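Local coordinates for pollen-specific leucine-rich repeat extensin-like protein 1 (Arabidopsis thaliana, PDB 6TME) that probably binds RALF peptide signals through its leucine-rich repeat domain in the pollen cell wall, helping to maintain pollen tube integrity, at residues 71-74 and 75-78. Numbering follows the deposited sequence.
Sequences GPDV and CSYK
Tyr-77 folds back along the preceding turn, and its OH donates a 2.6 Å hydrogen bond to Gly-71 O, in the carbonyl plane. With CG beside its own backbone N (chi1 -72°), the ring lies against Val-74. Val-74 CA sits over one face, 3.9 Å from the ring centroid and offset toward the rim, in a CH-pi contact. Val-74 CG1 adds an apolar touch to Tyr-77 CE2. Beside this, Asp-73 O is gripped twice by Ser-76. Ser-76 OG donates to Asp-73 O at 2.6 Å, in the carbonyl plane. Ser-76 N reaches Asp-73 O at 3.1 Å from above that plane. The carboxylate comes close too, with Asp-73 OD2 3.1 Å from Ser-76 OG. Tyr-77 N then bonds to Val-74 O at 2.9 Å, continuing the 3-10 pattern. A leucine in place of Tyr-77 would probably leave Gly-71 O without its hydroxyl donor and Val-74 CA without the ring face it packs on. The same hydroxyl also bonds Gln-52 of helix 43-56, and the ring stacks with Trp-69. Cys-75 is joined to Cys-82 by a disulfide. This tight, disulfide-anchored turn belongs to the N-terminal cap typical of plant leucine-rich repeat domains.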
ATOM      1  N   GLY A  71      -1.708 -31.319  20.184  1.00 39.66           N
ATOM      2  CA  GLY A  71      -1.016 -31.349  21.449  1.00 35.71           C
ATOM      3  C   GLY A  71      -0.635 -29.969  21.945  1.00 43.19           C
ATOM      4  O   GLY A  71      -0.706 -28.975  21.219  1.00 40.83           O
ATOM      5  N   PRO A  72      -0.179 -29.891  23.197  1.00 43.75           N
ATOM      6  CA  PRO A  72       0.030 -28.589  23.846  1.00 37.08           C
ATOM      7  C   PRO A  72       1.360 -27.914  23.538  1.00 33.73           C
ATOM      8  O   PRO A  72       1.606 -26.816  24.055  1.00 39.43           O
ATOM      9  CB  PRO A  72      -0.059 -28.953  25.334  1.00 41.27           C
ATOM     10  CG  PRO A  72       0.551 -30.330  25.373  1.00 44.24           C
ATOM     11  CD  PRO A  72       0.100 -31.015  24.105  1.00 34.11           C
ATOM     12  N   ASP A  73       2.234 -28.515  22.728  1.00 39.81           N
ATOM     13  CA  ASP A  73       3.456 -27.840  22.283  1.00 41.74           C
ATOM     14  C   ASP A  73       3.167 -26.915  21.089  1.00 40.94           C
ATOM     15  O   ASP A  73       3.541 -27.174  19.942  1.00 42.42           O
ATOM     16  CB  ASP A  73       4.516 -28.870  21.934  1.00 41.29           C
ATOM     17  CG  ASP A  73       5.864 -28.236  21.668  1.00 53.65           C
ATOM     18  OD1 ASP A  73       6.033 -27.045  22.027  1.00 48.40           O
ATOM     19  OD2 ASP A  73       6.737 -28.924  21.088  1.00 55.62           O
ATOM     20  N   VAL A  74       2.521 -25.782  21.386  1.00 30.58           N
ATOM     21  CA  VAL A  74       2.110 -24.857  20.322  1.00 38.56           C
ATOM     22  C   VAL A  74       3.306 -24.342  19.516  1.00 36.50           C
ATOM     23  O   VAL A  74       3.187 -24.093  18.306  1.00 35.49           O
ATOM     24  CB  VAL A  74       1.291 -23.684  20.908  1.00 35.74           C
ATOM     25  CG1 VAL A  74      -0.085 -24.152  21.303  1.00 31.57           C
ATOM     26  CG2 VAL A  74       2.001 -23.060  22.100  1.00 41.69           C
ATOM     27  N   CYS A  75       4.467 -24.193  20.159  1.00 26.13           N
ATOM     28  CA  CYS A  75       5.640 -23.640  19.500  1.00 37.07           C
ATOM     29  C   CYS A  75       6.128 -24.494  18.343  1.00 40.89           C
ATOM     30  O   CYS A  75       6.839 -23.983  17.467  1.00 35.96           O
ATOM     31  CB  CYS A  75       6.758 -23.445  20.533  1.00 42.19           C
ATOM     32  SG  CYS A  75       6.331 -22.201  21.771  1.00 62.49           S
ATOM     33  N   SER A  76       5.761 -25.763  18.314  1.00 41.65           N
ATOM     34  CA  SER A  76       6.132 -26.630  17.214  1.00 34.11           C
ATOM     35  C   SER A  76       5.093 -26.657  16.096  1.00 30.22           C
ATOM     36  O   SER A  76       5.351 -27.274  15.051  1.00 41.83           O
ATOM     37  CB  SER A  76       6.370 -28.049  17.746  1.00 39.22           C
ATOM     38  OG  SER A  76       5.212 -28.504  18.422  1.00 49.52           O
ATOM     39  N   TYR A  77       3.929 -26.023  16.288  1.00 27.96           N
ATOM     40  CA  TYR A  77       2.949 -25.878  15.208  1.00 29.50           C
ATOM     41  C   TYR A  77       3.542 -25.139  14.011  1.00 27.66           C
ATOM     42  O   TYR A  77       4.225 -24.123  14.162  1.00 25.77           O
ATOM     43  CB  TYR A  77       1.718 -25.101  15.682  1.00 32.28           C
ATOM     44  CG  TYR A  77       0.799 -25.801  16.625  1.00 30.28           C
ATOM     45  CD1 TYR A  77       1.189 -26.961  17.305  1.00 36.92           C
ATOM     46  CD2 TYR A  77      -0.470 -25.311  16.843  1.00 26.05           C
ATOM     47  CE1 TYR A  77       0.325 -27.605  18.174  1.00 25.62           C
ATOM     48  CE2 TYR A  77      -1.345 -25.933  17.703  1.00 22.15           C
ATOM     49  CZ  TYR A  77      -0.945 -27.089  18.367  1.00 32.90           C
ATOM     50  OH  TYR A  77      -1.833 -27.709  19.228  1.00 32.59           O
ATOM     51  N   LYS A  78       3.254 -25.636  12.811  1.00 28.17           N
ATOM     52  CA  LYS A  78       3.736 -24.989  11.601  1.00 28.23           C
ATOM     53  C   LYS A  78       3.040 -23.646  11.407  1.00 35.71           C
ATOM     54  O   LYS A  78       1.806 -23.573  11.427  1.00 26.52           O
ATOM     55  CB  LYS A  78       3.490 -25.872  10.380  1.00 26.01           C
ATOM     56  CG  LYS A  78       4.090 -25.262   9.109  1.00 28.58           C
ATOM     57  CD  LYS A  78       4.084 -26.207   7.931  1.00 39.89           C
ATOM     58  CE  LYS A  78       4.774 -25.560   6.729  1.00 55.51           C
ATOM     59  NZ  LYS A  78       4.643 -26.358   5.472  1.00 62.84           N
TER